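Long-range contact in ATP phosphoribosyltransferase regulatory subunit (Thermotoga maritima, PDB 1USY), which is probably required for the first step of histidine biosynthesis and may let histidine feedback-regulate ATP phosphoribosyltransferase: residues D137-V150 with L165-I179. Residues are numbered along the deposited sequence; the frame is centred on the assembly and turned at random.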
ATOM      1  N   ASP B 137      30.282 -33.946   7.230  1.00 26.22           N
ATOM      2  CA  ASP B 137      31.432 -34.728   7.628  1.00 22.81           C
ATOM      3  C   ASP B 137      32.178 -34.073   8.763  1.00 17.18           C
ATOM      4  O   ASP B 137      32.655 -34.754   9.650  1.00 16.91           O
ATOM      5  CB  ASP B 137      32.365 -34.900   6.442  1.00 26.69           C
ATOM      6  CG  ASP B 137      33.599 -35.702   6.793  1.00 28.95           C
ATOM      7  OD1 ASP B 137      34.721 -35.170   6.560  1.00 32.95           O
ATOM      8  OD2 ASP B 137      33.531 -36.848   7.319  1.00 18.39           O
ATOM      9  N   LEU B 138      32.277 -32.755   8.732  1.00 18.23           N
ATOM     10  CA  LEU B 138      32.927 -32.017   9.821  1.00 24.34           C
ATOM     11  C   LEU B 138      32.098 -31.962  11.134  1.00 24.58           C
ATOM     12  O   LEU B 138      32.650 -32.017  12.223  1.00 25.37           O
ATOM     13  CB  LEU B 138      33.288 -30.593   9.364  1.00 25.35           C
ATOM     14  CG  LEU B 138      34.726 -30.200   8.988  1.00 22.82           C
ATOM     15  CD1 LEU B 138      34.828 -28.714   8.916  1.00 26.01           C
ATOM     16  CD2 LEU B 138      35.784 -30.730   9.956  1.00 27.88           C
ATOM     17  N   LEU B 139      30.750 -31.905  10.998  1.00 25.00           N
ATOM     18  CA  LEU B 139      29.865 -31.556  12.118  1.00 23.28           C
ATOM     19  C   LEU B 139      29.812 -32.701  13.118  1.00 29.01           C
ATOM     20  O   LEU B 139      30.265 -32.580  14.260  1.00 33.06           O
ATOM     21  CB  LEU B 139      28.467 -31.256  11.629  1.00 22.44           C
ATOM     22  CG  LEU B 139      28.106 -29.766  11.672  1.00 15.98           C
ATOM     23  CD1 LEU B 139      29.275 -28.855  12.115  1.00 13.63           C
ATOM     24  CD2 LEU B 139      27.647 -29.264  10.302  1.00 14.98           C
ATOM     25  N   LYS B 140      29.262 -33.867  12.762  1.00 29.99           N
ATOM     26  CA  LYS B 140      29.299 -34.897  13.787  1.00 32.40           C
ATOM     27  C   LYS B 140      30.711 -35.546  13.856  1.00 34.03           C
ATOM     28  O   LYS B 140      31.225 -36.133  12.878  1.00 38.22           O
ATOM     29  CB  LYS B 140      28.269 -35.990  13.697  1.00 32.76           C
ATOM     30  CG  LYS B 140      27.989 -36.535  15.130  1.00 27.35           C
ATOM     31  CD  LYS B 140      27.767 -35.416  16.179  1.00 22.77           C
ATOM     32  CE  LYS B 140      26.374 -34.799  16.085  1.00 15.11           C
ATOM     33  NZ  LYS B 140      25.310 -35.810  16.088  1.00 23.93           N
ATOM     34  N   GLU B 141      31.103 -35.309  15.045  1.00 31.23           N
ATOM     35  CA  GLU B 141      32.315 -35.606  15.776  1.00 28.11           C
ATOM     36  C   GLU B 141      32.139 -34.686  16.975  1.00 22.38           C
ATOM     37  O   GLU B 141      32.638 -34.952  18.073  1.00 19.22           O
ATOM     38  CB  GLU B 141      33.586 -35.249  14.946  1.00 33.47           C
ATOM     39  CG  GLU B 141      34.822 -36.121  15.280  1.00 38.96           C
ATOM     40  CD  GLU B 141      36.016 -35.872  14.335  1.00 44.09           C
ATOM     41  OE1 GLU B 141      36.885 -36.804  14.119  1.00 47.11           O
ATOM     42  OE2 GLU B 141      36.155 -34.729  13.754  1.00 44.50           O
ATOM     43  N   ILE B 142      31.373 -33.648  16.615  1.00 18.34           N
ATOM     44  CA  ILE B 142      31.014 -32.497  17.451  1.00 13.14           C
ATOM     45  C   ILE B 142      29.549 -32.554  17.917  1.00 10.39           C
ATOM     46  O   ILE B 142      28.626 -32.773  17.127  1.00 11.34           O
ATOM     47  CB  ILE B 142      31.247 -31.252  16.582  1.00 12.33           C
ATOM     48  CG1 ILE B 142      32.749 -30.997  16.371  1.00 10.27           C
ATOM     49  CG2 ILE B 142      30.645 -29.965  17.169  1.00 14.66           C
ATOM     50  CD1 ILE B 142      33.057 -30.090  15.178  1.00 13.34           C
ATOM     51  N   PRO B 143      29.334 -32.187  19.218  1.00 10.58           N
ATOM     52  CA  PRO B 143      27.997 -32.152  19.865  1.00 12.65           C
ATOM     53  C   PRO B 143      26.877 -31.382  19.165  1.00 14.64           C
ATOM     54  O   PRO B 143      27.126 -30.331  18.587  1.00 12.60           O
ATOM     55  CB  PRO B 143      28.292 -31.534  21.243  1.00 11.36           C
ATOM     56  CG  PRO B 143      29.676 -32.008  21.547  1.00 14.43           C
ATOM     57  CD  PRO B 143      30.406 -31.859  20.185  1.00 11.14           C
ATOM     58  N   LYS B 144      25.658 -31.924  19.239  1.00 21.82           N
ATOM     59  CA  LYS B 144      24.478 -31.466  18.470  1.00 27.51           C
ATOM     60  C   LYS B 144      24.231 -29.951  18.438  1.00 29.72           C
ATOM     61  O   LYS B 144      24.316 -29.340  17.379  1.00 26.96           O
ATOM     62  CB  LYS B 144      23.197 -32.190  18.930  1.00 30.08           C
ATOM     63  CG  LYS B 144      22.948 -33.548  18.283  1.00 33.79           C
ATOM     64  CD  LYS B 144      22.052 -33.443  17.053  1.00 34.91           C
ATOM     65  CE  LYS B 144      22.505 -34.384  15.933  1.00 33.21           C
ATOM     66  NZ  LYS B 144      21.983 -35.770  16.112  1.00 18.40           N
ATOM     67  N   ASP B 145      23.901 -29.354  19.585  1.00 34.09           N
ATOM     68  CA  ASP B 145      23.639 -27.909  19.637  1.00 39.96           C
ATOM     69  C   ASP B 145      24.909 -27.138  20.044  1.00 38.15           C
ATOM     70  O   ASP B 145      24.939 -26.319  20.974  1.00 35.51           O
ATOM     71  CB  ASP B 145      22.410 -27.568  20.492  1.00 40.13           C
ATOM     72  CG  ASP B 145      22.226 -28.517  21.630  1.00 47.81           C
ATOM     73  OD1 ASP B 145      21.105 -29.062  21.785  1.00 50.05           O
ATOM     74  OD2 ASP B 145      23.159 -28.790  22.424  1.00 52.62           O
ATOM     75  N   LEU B 146      25.962 -27.481  19.320  1.00 35.55           N
ATOM     76  CA  LEU B 146      27.189 -26.732  19.229  1.00 33.59           C
ATOM     77  C   LEU B 146      27.464 -26.579  17.727  1.00 31.49           C
ATOM     78  O   LEU B 146      28.458 -25.984  17.336  1.00 32.32           O
ATOM     79  CB  LEU B 146      28.315 -27.504  19.906  1.00 35.21           C
ATOM     80  CG  LEU B 146      29.285 -26.857  20.889  1.00 35.26           C
ATOM     81  CD1 LEU B 146      30.480 -27.771  21.062  1.00 32.87           C
ATOM     82  CD2 LEU B 146      29.738 -25.493  20.378  1.00 41.37           C
ATOM     83  N   HIS B 147      26.551 -27.098  16.898  1.00 32.28           N
ATOM     84  CA  HIS B 147      26.673 -27.050  15.438  1.00 31.53           C
ATOM     85  C   HIS B 147      26.455 -25.670  14.875  1.00 31.78           C
ATOM     86  O   HIS B 147      27.403 -25.058  14.401  1.00 34.24           O
ATOM     87  CB  HIS B 147      25.740 -28.043  14.731  1.00 27.04           C
ATOM     88  CG  HIS B 147      26.106 -29.478  14.943  1.00 31.61           C
ATOM     89  ND1 HIS B 147      25.427 -30.511  14.335  1.00 33.41           N
ATOM     90  CD2 HIS B 147      27.050 -30.056  15.729  1.00 31.31           C
ATOM     91  CE1 HIS B 147      25.941 -31.662  14.732  1.00 29.76           C
ATOM     92  NE2 HIS B 147      26.930 -31.414  15.574  1.00 25.93           N
ATOM     93  N   GLU B 148      25.206 -25.205  14.895  1.00 34.94           N
ATOM     94  CA  GLU B 148      24.827 -23.932  14.274  1.00 39.07           C
ATOM     95  C   GLU B 148      25.362 -22.844  15.160  1.00 38.28           C
ATOM     96  O   GLU B 148      24.600 -22.175  15.868  1.00 43.50           O
ATOM     97  CB  GLU B 148      23.301 -23.803  14.143  1.00 43.63           C
ATOM     98  CG  GLU B 148      22.776 -23.643  12.713  1.00 50.12           C
ATOM     99  CD  GLU B 148      21.245 -23.582  12.641  1.00 55.09           C
ATOM    100  OE1 GLU B 148      20.574 -23.746  13.687  1.00 57.07           O
ATOM    101  OE2 GLU B 148      20.698 -23.369  11.529  1.00 59.05           O
ATOM    102  N   LYS B 149      26.689 -22.727  15.130  1.00 34.97           N
ATOM    103  CA  LYS B 149      27.517 -21.844  15.947  1.00 30.88           C
ATOM    104  C   LYS B 149      28.958 -22.088  15.558  1.00 32.74           C
ATOM    105  O   LYS B 149      29.644 -21.153  15.115  1.00 28.58           O
ATOM    106  CB  LYS B 149      27.400 -22.090  17.424  1.00 31.17           C
ATOM    107  CG  LYS B 149      28.334 -21.192  18.205  1.00 35.24           C
ATOM    108  CD  LYS B 149      28.873 -21.878  19.428  1.00 45.61           C
ATOM    109  CE  LYS B 149      30.220 -21.281  19.833  1.00 52.00           C
ATOM    110  NZ  LYS B 149      30.087 -19.963  20.525  1.00 58.01           N
ATOM    111  N   VAL B 150      29.432 -23.334  15.694  1.00 28.03           N
ATOM    112  CA  VAL B 150      30.669 -23.629  14.979  1.00 25.69           C
ATOM    113  C   VAL B 150      30.502 -23.416  13.470  1.00 20.04           C
ATOM    114  O   VAL B 150      31.480 -23.153  12.793  1.00 15.65           O
ATOM    115  CB  VAL B 150      31.405 -24.965  15.323  1.00 25.60           C
ATOM    116  CG1 VAL B 150      31.252 -25.347  16.804  1.00 27.21           C
ATOM    117  CG2 VAL B 150      31.050 -26.073  14.353  1.00 28.36           C
ATOM    118  N   LEU B 165      36.788 -22.540  22.183  1.00 28.95           N
ATOM    119  CA  LEU B 165      35.754 -23.559  22.299  1.00 32.13           C
ATOM    120  C   LEU B 165      36.366 -24.945  22.518  1.00 35.91           C
ATOM    121  O   LEU B 165      35.800 -25.757  23.249  1.00 38.44           O
ATOM    122  CB  LEU B 165      34.876 -23.589  21.057  1.00 34.59           C
ATOM    123  CG  LEU B 165      33.384 -23.336  21.267  1.00 35.80           C
ATOM    124  CD1 LEU B 165      32.631 -23.922  20.087  1.00 38.11           C
ATOM    125  CD2 LEU B 165      32.860 -23.918  22.575  1.00 36.14           C
ATOM    126  N   SER B 166      37.517 -25.197  21.886  1.00 37.54           N
ATOM    127  CA  SER B 166      38.312 -26.416  22.076  1.00 40.61           C
ATOM    128  C   SER B 166      38.739 -26.711  23.547  1.00 45.76           C
ATOM    129  O   SER B 166      39.240 -27.802  23.848  1.00 45.17           O
ATOM    130  CB  SER B 166      39.552 -26.353  21.179  1.00 40.96           C
ATOM    131  OG  SER B 166      39.984 -27.641  20.785  1.00 35.81           O
ATOM    132  N   HIS B 167      38.533 -25.755  24.452  1.00 50.47           N
ATOM    133  CA  HIS B 167      38.926 -25.912  25.855  1.00 55.84           C
ATOM    134  C   HIS B 167      37.747 -25.735  26.825  1.00 56.10           C
ATOM    135  O   HIS B 167      37.548 -26.563  27.714  1.00 57.72           O
ATOM    136  CB  HIS B 167      40.062 -24.936  26.213  1.00 60.25           C
ATOM    137  CG  HIS B 167      41.442 -25.470  25.937  1.00 65.93           C
ATOM    138  ND1 HIS B 167      42.442 -25.480  26.893  1.00 66.98           N
ATOM    139  CD2 HIS B 167      41.992 -25.999  24.814  1.00 67.59           C
ATOM    140  CE1 HIS B 167      43.543 -25.994  26.368  1.00 68.09           C
ATOM    141  NE2 HIS B 167      43.296 -26.319  25.112  1.00 68.96           N
ATOM    142  N   MET B 168      36.979 -24.660  26.659  1.00 56.16           N
ATOM    143  CA  MET B 168      35.849 -24.359  27.553  1.00 58.70           C
ATOM    144  C   MET B 168      34.727 -25.407  27.460  1.00 57.87           C
ATOM    145  O   MET B 168      34.008 -25.668  28.436  1.00 58.08           O
ATOM    146  CB  MET B 168      35.294 -22.958  27.275  1.00 61.26           C
ATOM    147  CG  MET B 168      34.108 -22.548  28.167  1.00 65.26           C
ATOM    148  SD  MET B 168      32.584 -22.318  27.202  1.00 70.16           S
ATOM    149  CE  MET B 168      31.341 -23.118  28.247  1.00 68.29           C
ATOM    150  N   LYS B 169      34.581 -25.989  26.277  1.00 55.75           N
ATOM    151  CA  LYS B 169      33.662 -27.100  26.062  1.00 53.93           C
ATOM    152  C   LYS B 169      34.484 -28.227  25.438  1.00 53.84           C
ATOM    153  O   LYS B 169      34.613 -28.312  24.217  1.00 54.41           O
ATOM    154  CB  LYS B 169      32.497 -26.657  25.166  1.00 51.57           C
ATOM    155  CG  LYS B 169      31.119 -27.106  25.633  1.00 51.23           C
ATOM    156  CD  LYS B 169      30.748 -26.556  27.013  1.00 51.01           C
ATOM    157  CE  LYS B 169      30.567 -27.685  28.035  1.00 48.67           C
ATOM    158  NZ  LYS B 169      29.163 -28.186  28.070  1.00 45.21           N
ATOM    159  N   LYS B 170      35.058 -29.062  26.304  1.00 53.25           N
ATOM    160  CA  LYS B 170      36.048 -30.078  25.933  1.00 53.14           C
ATOM    161  C   LYS B 170      35.632 -30.940  24.727  1.00 52.34           C
ATOM    162  O   LYS B 170      34.785 -31.828  24.850  1.00 55.26           O
ATOM    163  CB  LYS B 170      36.364 -30.981  27.142  1.00 56.94           C
ATOM    164  CG  LYS B 170      37.215 -30.337  28.270  1.00 59.33           C
ATOM    165  CD  LYS B 170      38.570 -29.770  27.773  1.00 62.49           C
ATOM    166  CE  LYS B 170      39.560 -30.862  27.336  1.00 62.96           C
ATOM    167  NZ  LYS B 170      40.966 -30.359  27.180  1.00 64.34           N
ATOM    168  N   ILE B 171      36.232 -30.652  23.571  1.00 48.49           N
ATOM    169  CA  ILE B 171      35.989 -31.373  22.316  1.00 45.34           C
ATOM    170  C   ILE B 171      37.197 -31.151  21.424  1.00 44.66           C
ATOM    171  O   ILE B 171      37.872 -30.126  21.541  1.00 43.09           O
ATOM    172  CB  ILE B 171      34.736 -30.827  21.584  1.00 46.28           C
ATOM    173  CG1 ILE B 171      33.452 -31.293  22.269  1.00 49.48           C
ATOM    174  CG2 ILE B 171      34.690 -31.285  20.131  1.00 43.11           C
ATOM    175  CD1 ILE B 171      32.586 -30.161  22.750  1.00 50.75           C
ATOM    176  N   ASP B 172      37.466 -32.086  20.521  1.00 42.20           N
ATOM    177  CA  ASP B 172      38.460 -31.818  19.485  1.00 42.39           C
ATOM    178  C   ASP B 172      37.841 -31.198  18.209  1.00 38.16           C
ATOM    179  O   ASP B 172      37.012 -31.828  17.526  1.00 35.35           O
ATOM    180  CB  ASP B 172      39.271 -33.074  19.153  1.00 46.37           C
ATOM    181  CG  ASP B 172      40.566 -32.751  18.403  1.00 53.05           C
ATOM    182  OD1 ASP B 172      40.730 -31.595  17.920  1.00 53.27           O
ATOM    183  OD2 ASP B 172      41.476 -33.604  18.246  1.00 54.42           O
ATOM    184  N   LEU B 173      38.255 -29.963  17.912  1.00 32.15           N
ATOM    185  CA  LEU B 173      37.851 -29.259  16.690  1.00 28.93           C
ATOM    186  C   LEU B 173      39.068 -28.903  15.790  1.00 29.63           C
ATOM    187  O   LEU B 173      39.013 -27.967  14.958  1.00 27.37           O
ATOM    188  CB  LEU B 173      37.014 -28.013  17.032  1.00 28.18           C
ATOM    189  CG  LEU B 173      36.007 -28.061  18.195  1.00 24.21           C
ATOM    190  CD1 LEU B 173      35.888 -26.710  18.859  1.00 17.92           C
ATOM    191  CD2 LEU B 173      34.636 -28.459  17.742  1.00 23.62           C
ATOM    192  N   SER B 174      40.150 -29.670  15.967  1.00 29.01           N
ATOM    193  CA  SER B 174      41.391 -29.557  15.179  1.00 29.70           C
ATOM    194  C   SER B 174      41.212 -29.631  13.647  1.00 30.40           C
ATOM    195  O   SER B 174      41.891 -28.915  12.893  1.00 31.68           O
ATOM    196  CB  SER B 174      42.408 -30.622  15.615  1.00 26.98           C
ATOM    197  OG  SER B 174      42.090 -31.844  15.001  1.00 31.63           O
ATOM    198  N   ARG B 175      40.315 -30.495  13.173  1.00 29.06           N
ATOM    199  CA  ARG B 175      40.030 -30.488  11.743  1.00 30.14           C
ATOM    200  C   ARG B 175      39.152 -29.317  11.309  1.00 30.72           C
ATOM    201  O   ARG B 175      39.148 -28.965  10.116  1.00 33.99           O
ATOM    202  CB  ARG B 175      39.476 -31.829  11.228  1.00 31.88           C
ATOM    203  CG  ARG B 175      38.622 -32.636  12.183  1.00 36.01           C
ATOM    204  CD  ARG B 175      38.338 -34.076  11.697  1.00 35.10           C
ATOM    205  NE  ARG B 175      38.106 -34.130  10.254  1.00 37.69           N
ATOM    206  CZ  ARG B 175      36.949 -34.399   9.653  1.00 34.26           C
ATOM    207  NH1 ARG B 175      35.847 -34.685  10.347  1.00 31.38           N
ATOM    208  NH2 ARG B 175      36.893 -34.388   8.334  1.00 36.09           N
ATOM    209  N   VAL B 176      38.441 -28.681  12.256  1.00 26.86           N
ATOM    210  CA  VAL B 176      37.759 -27.418  11.965  1.00 18.51           C
ATOM    211  C   VAL B 176      38.833 -26.333  11.811  1.00 20.32           C
ATOM    212  O   VAL B 176      38.852 -25.574  10.841  1.00 16.51           O
ATOM    213  CB  VAL B 176      36.779 -26.996  13.070  1.00 18.18           C
ATOM    214  CG1 VAL B 176      36.179 -25.634  12.747  1.00  7.33           C
ATOM    215  CG2 VAL B 176      35.662 -28.019  13.249  1.00 14.80           C
ATOM    216  N   GLU B 177      39.751 -26.298  12.765  1.00 20.75           N
ATOM    217  CA  GLU B 177      40.847 -25.333  12.744  1.00 24.83           C
ATOM    218  C   GLU B 177      41.676 -25.440  11.448  1.00 27.44           C
ATOM    219  O   GLU B 177      42.190 -24.436  10.957  1.00 25.75           O
ATOM    220  CB  GLU B 177      41.750 -25.534  13.967  1.00 26.55           C
ATOM    221  CG  GLU B 177      41.051 -25.237  15.301  1.00 27.12           C
ATOM    222  CD  GLU B 177      41.723 -25.882  16.507  1.00 29.76           C
ATOM    223  OE1 GLU B 177      42.544 -26.820  16.320  1.00 25.07           O
ATOM    224  OE2 GLU B 177      41.415 -25.467  17.657  1.00 32.27           O
ATOM    225  N   LYS B 178      41.774 -26.651  10.890  1.00 24.07           N
ATOM    226  CA  LYS B 178      42.617 -26.884   9.727  1.00 27.36           C
ATOM    227  C   LYS B 178      41.957 -26.322   8.463  1.00 28.79           C
ATOM    228  O   LYS B 178      42.609 -25.638   7.650  1.00 26.12           O
ATOM    229  CB  LYS B 178      42.965 -28.368   9.590  1.00 32.83           C
ATOM    230  CG  LYS B 178      44.225 -28.662   8.801  1.00 36.35           C
ATOM    231  CD  LYS B 178      43.935 -29.695   7.701  1.00 47.29           C
ATOM    232  CE  LYS B 178      45.100 -29.839   6.714  1.00 47.68           C
ATOM    233  NZ  LYS B 178      44.596 -29.974   5.324  1.00 50.15           N
ATOM    234  N   ILE B 179      40.661 -26.582   8.332  1.00 24.01           N
ATOM    235  CA  ILE B 179      39.842 -25.998   7.272  1.00 23.89           C
ATOM    236  C   ILE B 179      39.990 -24.457   7.208  1.00 19.47           C
ATOM    237  O   ILE B 179      40.295 -23.892   6.156  1.00 25.63           O
ATOM    238  CB  ILE B 179      38.381 -26.455   7.492  1.00 24.55           C
ATOM    239  CG1 ILE B 179      38.199 -27.838   6.876  1.00 25.91           C
ATOM    240  CG2 ILE B 179      37.370 -25.459   6.956  1.00 24.09           C
ATOM    241  CD1 ILE B 179      37.415 -27.826   5.615  1.00 30.36           C
TER
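Arg-175, near the start of helix 174-185, clasps the end of helix 135-139 in the small helical subdomain of this class-II synthetase-like fold, where the loop at 140-146 packs against that at 169-173. Its chain bends at chi3 (-39°), which turns the guanidinium edge toward Asp-137. Arg-175 NH2 gives a salt bridge of 2.9 Å to Asp-137 OD1, met from above the carboxylate plane, while NH1 of the same arginine reaches the backbone O of Asp-137 at 3.3 Å. The same NH1 makes a weak, longer bond to Glu-141 OE2, whose carboxylate stands steeply to the guanidinium. Leu-138 CD2 sits over the centre of one guanidinium face, and NE forms a salt bridge to Asp-196 OD1, outside both segments. A leucine in place of Arg-175 would probably leave the carboxylates of Asp-137, Glu-141 and Asp-196 without their shared cation and the Asp-137 carbonyl without this donor.

Beyond the salt bridges the contact is apolar. Ile-142, its CG1 beside the backbone N (chi1 -71°), brings CD1 against both Leu-173 CD2 and Val-176 CG2, the latter 3.8 Å away. Pro-143 sets CG and CD of its ring against Ile-171 CG1 and CD1, and Ile-171 CD1 also touches Leu-146 CD1. At the far end, near a ligand (the Lys-149 side chain is about 6 Å from a bound histidine), Leu-165 CD1 is bordered by Leu-146, Val-150 and Lys-149 CE, the last 3.6 Å away.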